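Local atomic coordinates of 3-oxoacyl-(acyl-carrier protein) synthase II (Thermus thermophilus, PDB entry 1J3N), a protein that probably catalyses the condensation of malonyl-acyl-carrier protein with a growing acyl chain, the elongating step of bacterial fatty acid synthesis. Residues S217-L222 and G302-V307; D225-G230 and H338-A343; M328-K333 and V359-I364. All blocks are in the same frame, centred on the assembly; numbering follows the deposited sequence.

Contact 1 of 3, residues S217-L222 and G302-V307; sequences SRPFTL and GTSTPV
The carbonyl O of R218, the residue whose N-H reaches across to S304, is held twice by T221. The hydroxyl OG1 of T221 donates to R218 O over 2.6 Å, tilted only 19° from the carbonyl plane, and the backbone N of T221 adds a weak bond. That weak backbone bond belongs to a type II beta turn from R218 to T221, which the hydroxyl bond reinforces; P219 stands at the second position, where its fixed ring matches the backbone angle required, and F220 takes the positive phi of the third. Across the contact, R218 N donates to S304 OG over 3.1 Å in a bent bond of 140°. S304 sends this oxygen to the other segment because OG lies anti to its own backbone N (chi1 -169°), while S304 CB lies 4.0 Å from P219 CD. A small polar residue suits the spot: with an alanine here the hydroxyl is gone, and the buried N-H of R218 is likely to lack its acceptor. P219 CB lies 3.7 Å from G302 O and also sits over one face of the F220 ring, offset toward the rim. F220 brings CZ to 4.1 Å from G302 CA, and any beta carbon on G302 would collide with that ring atom, so glycine fits the place. Beyond the two segments, D309 accepts from both F220 N and S304 N, tying turn and loop to one carboxylate, and the R218 guanidinium group reaches the K215 carbonyl and a salt bridge with D368. T305 is the N-cap of helix 306-324. The arrangement packs a tight turn of the N-terminal half of a thiolase-fold condensing enzyme against the loop leading into a helix of the C-terminal half.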
loop_
_atom_site.group_PDB
_atom_site.type_symbol
_atom_site.label_atom_id
_atom_site.label_comp_id
_atom_site.label_asym_id
_atom_site.label_seq_id
_atom_site.Cartn_x
_atom_site.Cartn_y
_atom_site.Cartn_z
ATOM N N SER A 217 11.756 -0.886 -26.408
ATOM C CA SER A 217 10.566 -1.559 -25.873
ATOM C C SER A 217 9.774 -2.144 -27.040
ATOM O O SER A 217 9.068 -1.430 -27.745
ATOM C CB SER A 217 9.688 -0.572 -25.107
ATOM O OG SER A 217 8.528 -1.223 -24.623
ATOM N N ARG A 218 9.886 -3.455 -27.226
ATOM C CA ARG A 218 9.230 -4.143 -28.334
ATOM C C ARG A 218 8.596 -5.459 -27.868
ATOM O O ARG A 218 9.076 -6.545 -28.200
ATOM C CB ARG A 218 10.277 -4.413 -29.424
ATOM C CG ARG A 218 11.496 -5.192 -28.915
ATOM C CD ARG A 218 12.624 -5.241 -29.946
ATOM N NE ARG A 218 12.127 -5.494 -31.297
ATOM C CZ ARG A 218 11.882 -4.539 -32.188
ATOM N NH1 ARG A 218 12.094 -3.267 -31.876
ATOM N NH2 ARG A 218 11.416 -4.854 -33.387
ATOM N N PRO A 219 7.497 -5.373 -27.103
ATOM C CA PRO A 219 6.811 -6.565 -26.592
ATOM C C PRO A 219 6.271 -7.507 -27.657
ATOM O O PRO A 219 5.766 -7.078 -28.695
ATOM C CB PRO A 219 5.708 -5.980 -25.713
ATOM C CG PRO A 219 5.393 -4.682 -26.400
ATOM C CD PRO A 219 6.759 -4.146 -26.752
ATOM N N PHE A 220 6.393 -8.799 -27.373
ATOM C CA PHE A 220 5.932 -9.864 -28.252
ATOM C C PHE A 220 6.806 -10.077 -29.484
ATOM O O PHE A 220 6.501 -10.929 -30.314
ATOM C CB PHE A 220 4.477 -9.613 -28.664
ATOM C CG PHE A 220 3.566 -9.314 -27.499
ATOM C CD1 PHE A 220 3.466 -10.202 -26.428
ATOM C CD2 PHE A 220 2.850 -8.122 -27.444
ATOM C CE1 PHE A 220 2.671 -9.904 -25.319
ATOM C CE2 PHE A 220 2.049 -7.814 -26.337
ATOM C CZ PHE A 220 1.964 -8.706 -25.276
ATOM N N THR A 221 7.893 -9.316 -29.614
ATOM C CA THR A 221 8.777 -9.503 -30.758
ATOM C C THR A 221 9.846 -10.529 -30.395
ATOM O O THR A 221 10.132 -10.758 -29.218
ATOM C CB THR A 221 9.494 -8.210 -31.179
ATOM O OG1 THR A 221 10.334 -7.765 -30.109
ATOM C CG2 THR A 221 8.488 -7.131 -31.552
ATOM N N LEU A 222 10.436 -11.143 -31.413
ATOM C CA LEU A 222 11.472 -12.147 -31.212
ATOM C C LEU A 222 12.743 -11.559 -30.604
ATOM O O LEU A 222 13.504 -12.268 -29.953
ATOM C CB LEU A 222 11.804 -12.810 -32.549
ATOM C CG LEU A 222 10.735 -13.732 -33.144
ATOM C CD1 LEU A 222 10.947 -13.879 -34.648
ATOM C CD2 LEU A 222 10.795 -15.088 -32.447
ATOM N N GLY A 302 2.467 -6.882 -21.043
ATOM C CA GLY A 302 3.574 -6.918 -21.989
ATOM C C GLY A 302 4.660 -5.881 -21.797
ATOM O O GLY A 302 4.624 -4.815 -22.412
ATOM N N THR A 303 5.641 -6.202 -20.962
ATOM C CA THR A 303 6.733 -5.277 -20.677
ATOM C C THR A 303 7.913 -5.446 -21.624
ATOM O O THR A 303 8.878 -4.682 -21.561
ATOM C CB THR A 303 7.228 -5.453 -19.240
ATOM O OG1 THR A 303 7.879 -6.724 -19.112
ATOM C CG2 THR A 303 6.044 -5.392 -18.266
ATOM N N SER A 304 7.821 -6.447 -22.497
ATOM C CA SER A 304 8.850 -6.762 -23.485
ATOM C C SER A 304 9.963 -7.650 -22.926
ATOM O O SER A 304 11.153 -7.390 -23.142
ATOM C CB SER A 304 9.452 -5.478 -24.074
ATOM O OG SER A 304 10.254 -5.764 -25.206
ATOM N N THR A 305 9.572 -8.695 -22.202
ATOM C CA THR A 305 10.536 -9.631 -21.638
ATOM C C THR A 305 10.221 -11.020 -22.179
ATOM O O THR A 305 9.061 -11.367 -22.391
ATOM C CB THR A 305 10.480 -9.686 -20.093
ATOM O OG1 THR A 305 9.241 -10.272 -19.684
ATOM C CG2 THR A 305 10.604 -8.284 -19.493
ATOM N N PRO A 306 11.260 -11.828 -22.427
ATOM C CA PRO A 306 11.063 -13.184 -22.948
ATOM C C PRO A 306 10.038 -14.008 -22.157
ATOM O O PRO A 306 8.991 -14.382 -22.690
ATOM C CB PRO A 306 12.465 -13.779 -22.880
ATOM C CG PRO A 306 13.329 -12.601 -23.173
ATOM C CD PRO A 306 12.696 -11.504 -22.336
ATOM N N VAL A 307 10.338 -14.282 -20.888
ATOM C CA VAL A 307 9.451 -15.090 -20.038
ATOM C C VAL A 307 8.098 -14.448 -19.745
ATOM O O VAL A 307 7.055 -15.105 -19.828
ATOM C CB VAL A 307 10.131 -15.424 -18.689
ATOM C CG1 VAL A 307 9.204 -16.278 -17.830
ATOM C CG2 VAL A 307 11.437 -16.153 -18.937
#

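Contact 2 of 3, residues D225-G230 and H338-A343; sequences DGFVMG and HLLGAA
With CG set between the backbone N and the carbonyl carbon (chi1 70°), F227 presents a ring face to H338, whose own CG, anti to the backbone N (chi1 -167°), carries the imidazole out over that face. Behind them the backbones form a single parallel beta bridge, M229 with H338, joining the two halves of the thiolase fold. H338 is probably one of the two histidines of the Cys-His-His active site of condensing enzymes; its side chain also touches C161, and its ring meets that of H301 nearly at right angles. H338 comes edge-first to F227, with CD2 4.1 Å above the centre of the phenyl face and the planes at 54°. A phenyl suits this place, for it offers a broad apolar face to the CD2 edge and has no polar atom of its own to satisfy; H338 CB packs 3.7 Å from F227 CD1. The bridge has two bonds of 2.8 Å, H338 N to V228 O and G230 N to H338 O. Glycine suits position G230, since a beta carbon there would strike L339 CD1, which lies 3.9 Å from G230 CA. M229 CG touches L340 CD1 at 4.2 Å. The imidazole is steadied from its own segment: L340 CD2 sits over one face, and L340 N donates to H338 ND1 over 2.8 Å, tilted out of the ring plane.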
loop_
_atom_site.group_PDB
_atom_site.type_symbol
_atom_site.label_atom_id
_atom_site.label_comp_id
_atom_site.label_asym_id
_atom_site.label_seq_id
_atom_site.Cartn_x
_atom_site.Cartn_y
_atom_site.Cartn_z
ATOM N N ASP A 225 14.211 -7.752 -25.313
ATOM C CA ASP A 225 15.268 -8.002 -24.330
ATOM C C ASP A 225 15.174 -7.250 -22.998
ATOM O O ASP A 225 16.196 -6.806 -22.472
ATOM C CB ASP A 225 16.623 -7.680 -24.963
ATOM C CG ASP A 225 16.874 -6.178 -25.077
ATOM O OD1 ASP A 225 16.004 -5.463 -25.627
ATOM O OD2 ASP A 225 17.940 -5.710 -24.619
ATOM N N GLY A 226 13.973 -7.115 -22.441
ATOM C CA GLY A 226 13.833 -6.403 -21.183
ATOM C C GLY A 226 13.044 -5.123 -21.373
ATOM O O GLY A 226 12.924 -4.628 -22.496
ATOM N N PHE A 227 12.514 -4.565 -20.287
ATOM C CA PHE A 227 11.720 -3.354 -20.417
ATOM C C PHE A 227 12.494 -2.044 -20.320
ATOM O O PHE A 227 13.703 -2.027 -20.071
ATOM C CB PHE A 227 10.532 -3.378 -19.429
ATOM C CG PHE A 227 10.908 -3.226 -17.984
ATOM C CD1 PHE A 227 11.180 -1.973 -17.447
ATOM C CD2 PHE A 227 10.941 -4.333 -17.144
ATOM C CE1 PHE A 227 11.472 -1.824 -16.096
ATOM C CE2 PHE A 227 11.233 -4.193 -15.797
ATOM C CZ PHE A 227 11.500 -2.932 -15.273
ATOM N N VAL A 228 11.785 -0.950 -20.574
ATOM C CA VAL A 228 12.366 0.384 -20.515
ATOM C C VAL A 228 11.642 1.069 -19.371
ATOM O O VAL A 228 10.420 0.968 -19.258
ATOM C CB VAL A 228 12.121 1.170 -21.827
ATOM C CG1 VAL A 228 12.753 2.563 -21.736
ATOM C CG2 VAL A 228 12.706 0.407 -23.001
ATOM N N MET A 229 12.386 1.747 -18.506
ATOM C CA MET A 229 11.736 2.412 -17.385
ATOM C C MET A 229 11.137 3.727 -17.838
ATOM O O MET A 229 11.782 4.505 -18.538
ATOM C CB MET A 229 12.717 2.679 -16.244
ATOM C CG MET A 229 12.004 3.106 -14.955
ATOM S SD MET A 229 13.096 3.876 -13.743
ATOM C CE MET A 229 13.738 2.433 -12.888
ATOM N N GLY A 230 9.894 3.958 -17.432
ATOM C CA GLY A 230 9.203 5.183 -17.774
ATOM C C GLY A 230 8.824 5.862 -16.477
ATOM O O GLY A 230 9.047 5.320 -15.400
ATOM N N HIS A 338 7.604 1.132 -19.262
ATOM C CA HIS A 338 6.994 0.604 -18.046
ATOM C C HIS A 338 7.029 1.657 -16.941
ATOM O O HIS A 338 8.105 2.003 -16.436
ATOM C CB HIS A 338 7.760 -0.638 -17.589
ATOM C CG HIS A 338 7.057 -1.438 -16.539
ATOM N ND1 HIS A 338 6.166 -0.880 -15.647
ATOM C CD2 HIS A 338 7.132 -2.753 -16.223
ATOM C CE1 HIS A 338 5.722 -1.817 -14.827
ATOM N NE2 HIS A 338 6.293 -2.963 -15.155
ATOM N N LEU A 339 5.854 2.148 -16.557
ATOM C CA LEU A 339 5.770 3.171 -15.533
ATOM C C LEU A 339 5.690 2.613 -14.128
ATOM O O LEU A 339 5.283 3.314 -13.201
ATOM C CB LEU A 339 4.588 4.107 -15.808
ATOM C CG LEU A 339 4.884 5.269 -16.771
ATOM C CD1 LEU A 339 5.371 4.728 -18.122
ATOM C CD2 LEU A 339 3.637 6.120 -16.957
ATOM N N LEU A 340 6.093 1.353 -13.971
ATOM C CA LEU A 340 6.085 0.702 -12.661
ATOM C C LEU A 340 4.789 0.935 -11.892
ATOM O O LEU A 340 3.725 0.468 -12.294
ATOM C CB LEU A 340 7.273 1.205 -11.837
ATOM C CG LEU A 340 8.627 0.965 -12.504
ATOM C CD1 LEU A 340 9.737 1.610 -11.695
ATOM C CD2 LEU A 340 8.854 -0.539 -12.636
ATOM N N GLY A 341 4.888 1.652 -10.775
ATOM C CA GLY A 341 3.715 1.939 -9.966
ATOM C C GLY A 341 2.619 2.722 -10.678
ATOM O O GLY A 341 1.449 2.670 -10.281
ATOM N N ALA A 342 2.985 3.457 -11.722
ATOM C CA ALA A 342 2.007 4.242 -12.474
ATOM C C ALA A 342 1.448 3.469 -13.670
ATOM O O ALA A 342 0.396 3.820 -14.203
ATOM C CB ALA A 342 2.638 5.568 -12.953
ATOM N N ALA A 343 2.148 2.418 -14.080
ATOM C CA ALA A 343 1.741 1.597 -15.223
ATOM C C ALA A 343 0.255 1.209 -15.263
ATOM O O ALA A 343 -0.440 1.473 -16.247
ATOM C CB ALA A 343 2.613 0.328 -15.277
#

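Contact 3 of 3, residues M328-K333 and V359-I364; sequences MVSSTK and VIPPTI
The flat peptide carbonyl of P361 is approached by S330 from one side of its plane: OG donates to P361 O over 2.7 Å from 47° above that plane, away from the lone pairs. The P361 ring brings its CG corner to 3.6 Å from S330 OG, while other parts of this proline touch Q26, A354 and Y297. S330 can reach the carbonyl because its OG stands between the backbone N and the carbonyl carbon (chi1 83°). The Y297 hydroxyl is a further hydrogen-bond partner of OG, so this one small serine ties the proline corner to the neighbouring strand; a water that donates to P362 O also lies beside OG, but doubtfully close. Strand 328-330 runs parallel beside strand 297-299, the helix 306-324 joining them in a beta-alpha-beta crossover of the C-terminal half of the thiolase fold. Segment 359-364 follows helix 343-357, and its residues 360-363 run at 51° to residues 328-331. Prolines at P361 and P362 suit it, since neither has an N-H that would need a partner in the buried interface. T363 supplies the other polar grip: S331 N donates to T363 OG1 over 2.9 Å, and OG1 is also hydrogen-bonded to F377 O. T363 OG1 is pressed close to the chain, 2.9 Å from S330 CA. At the far end the contact turns apolar. M328 crosses I360 at about a right angle, its CE 3.8 Å and its SD 3.9 Å from I360 CG1, the flexible thioether bending at chi3 to lie against the branched chain.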
loop_
_atom_site.group_PDB
_atom_site.type_symbol
_atom_site.label_atom_id
_atom_site.label_comp_id
_atom_site.label_asym_id
_atom_site.label_seq_id
_atom_site.Cartn_x
_atom_site.Cartn_y
_atom_site.Cartn_z
ATOM N N MET A 328 -8.167 -8.756 -29.430
ATOM C CA MET A 328 -7.229 -7.754 -29.914
ATOM C C MET A 328 -6.434 -7.428 -28.664
ATOM O O MET A 328 -7.015 -7.134 -27.618
ATOM C CB MET A 328 -7.944 -6.497 -30.418
ATOM C CG MET A 328 -8.580 -6.646 -31.787
ATOM S SD MET A 328 -9.251 -5.085 -32.384
ATOM C CE MET A 328 -10.774 -5.005 -31.407
ATOM N N VAL A 329 -5.113 -7.503 -28.762
ATOM C CA VAL A 329 -4.264 -7.232 -27.615
ATOM C C VAL A 329 -3.196 -6.222 -28.004
ATOM O O VAL A 329 -2.562 -6.354 -29.051
ATOM C CB VAL A 329 -3.568 -8.537 -27.120
ATOM C CG1 VAL A 329 -2.865 -8.292 -25.790
ATOM C CG2 VAL A 329 -4.588 -9.664 -26.983
ATOM N N SER A 330 -3.008 -5.194 -27.184
ATOM C CA SER A 330 -1.966 -4.217 -27.484
ATOM C C SER A 330 -1.281 -3.780 -26.197
ATOM O O SER A 330 -1.887 -3.771 -25.122
ATOM C CB SER A 330 -2.536 -3.004 -28.243
ATOM O OG SER A 330 -3.123 -2.048 -27.381
ATOM N N SER A 331 -0.002 -3.445 -26.307
ATOM C CA SER A 331 0.757 -3.014 -25.150
ATOM C C SER A 331 1.116 -1.546 -25.239
ATOM O O SER A 331 1.836 -1.124 -26.147
ATOM C CB SER A 331 2.038 -3.836 -25.007
ATOM O OG SER A 331 2.833 -3.340 -23.943
ATOM N N THR A 332 0.608 -0.778 -24.281
ATOM C CA THR A 332 0.876 0.650 -24.208
ATOM C C THR A 332 2.382 0.830 -23.982
ATOM O O THR A 332 2.998 1.771 -24.493
ATOM C CB THR A 332 0.115 1.286 -23.019
ATOM O OG1 THR A 332 -1.289 1.033 -23.162
ATOM C CG2 THR A 332 0.361 2.798 -22.957
ATOM N N LYS A 333 2.967 -0.102 -23.232
ATOM C CA LYS A 333 4.388 -0.051 -22.902
ATOM C C LYS A 333 5.310 0.017 -24.112
ATOM O O LYS A 333 6.487 0.355 -23.986
ATOM C CB LYS A 333 4.765 -1.246 -22.026
ATOM C CG LYS A 333 4.069 -1.253 -20.669
ATOM C CD LYS A 333 4.716 -2.257 -19.711
ATOM C CE LYS A 333 4.111 -2.168 -18.306
ATOM N NZ LYS A 333 2.672 -2.557 -18.263
ATOM N N VAL A 359 -11.555 3.092 -30.762
ATOM C CA VAL A 359 -10.329 2.854 -31.517
ATOM C C VAL A 359 -9.376 2.150 -30.559
ATOM O O VAL A 359 -9.262 2.531 -29.389
ATOM C CB VAL A 359 -9.660 4.166 -32.007
ATOM C CG1 VAL A 359 -8.365 3.833 -32.742
ATOM C CG2 VAL A 359 -10.599 4.935 -32.935
ATOM N N ILE A 360 -8.708 1.114 -31.054
ATOM C CA ILE A 360 -7.778 0.346 -30.241
ATOM C C ILE A 360 -6.355 0.821 -30.472
ATOM O O ILE A 360 -5.888 0.883 -31.614
ATOM C CB ILE A 360 -7.852 -1.156 -30.579
ATOM C CG1 ILE A 360 -9.315 -1.619 -30.602
ATOM C CG2 ILE A 360 -7.066 -1.954 -29.561
ATOM C CD1 ILE A 360 -10.064 -1.399 -29.305
ATOM N N PRO A 361 -5.641 1.159 -29.386
ATOM C CA PRO A 361 -4.257 1.629 -29.497
ATOM C C PRO A 361 -3.360 0.495 -29.982
ATOM O O PRO A 361 -3.598 -0.666 -29.659
ATOM C CB PRO A 361 -3.938 2.092 -28.078
ATOM C CG PRO A 361 -4.771 1.187 -27.237
ATOM C CD PRO A 361 -6.085 1.162 -27.981
ATOM N N PRO A 362 -2.315 0.822 -30.758
ATOM C CA PRO A 362 -1.375 -0.163 -31.307
ATOM C C PRO A 362 -0.212 -0.566 -30.409
ATOM O O PRO A 362 0.084 0.082 -29.402
ATOM C CB PRO A 362 -0.857 0.539 -32.545
ATOM C CG PRO A 362 -0.656 1.933 -31.998
ATOM C CD PRO A 362 -1.960 2.177 -31.227
ATOM N N THR A 363 0.448 -1.646 -30.807
ATOM C CA THR A 363 1.629 -2.125 -30.117
ATOM C C THR A 363 2.684 -1.803 -31.161
ATOM O O THR A 363 2.816 -2.530 -32.150
ATOM C CB THR A 363 1.609 -3.655 -29.897
ATOM O OG1 THR A 363 0.478 -4.020 -29.100
ATOM C CG2 THR A 363 2.873 -4.103 -29.183
ATOM N N ILE A 364 3.410 -0.705 -30.978
ATOM C CA ILE A 364 4.435 -0.346 -31.957
ATOM C C ILE A 364 5.668 -1.244 -31.852
ATOM O O ILE A 364 5.783 -2.059 -30.936
ATOM C CB ILE A 364 4.877 1.141 -31.813
ATOM C CG1 ILE A 364 5.622 1.355 -30.495
ATOM C CG2 ILE A 364 3.652 2.060 -31.885
ATOM C CD1 ILE A 364 6.272 2.733 -30.391
HETATM O O HOH W 1 -1.891 0.126 -26.911
#

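Contacts 1 and 2, centres about 12 Å apart, are joined where S304 O lies 2.9 Å from G226 N in a probable hydrogen bond. Contact 3 lies about 13 Å from contact 1, centre to centre, and meets it through two probable hydrogen bonds, S217 OG to K333 O at 2.7 Å and S331 OG to G302 O at 2.8 Å. The centres of contacts 2 and 3 are about 16 Å apart, yet T303 of contact 1 and K333 of contact 3 both pack on H338 of contact 2: T303 CG2 is 3.5 Å from H338 CD2, and K333 CE is 3.5 Å from H338 CG. H338, with C161 and H301 beside it, probably forms the Cys-His-His active site, and K333 NZ is hydrogen-bonded to H301 O.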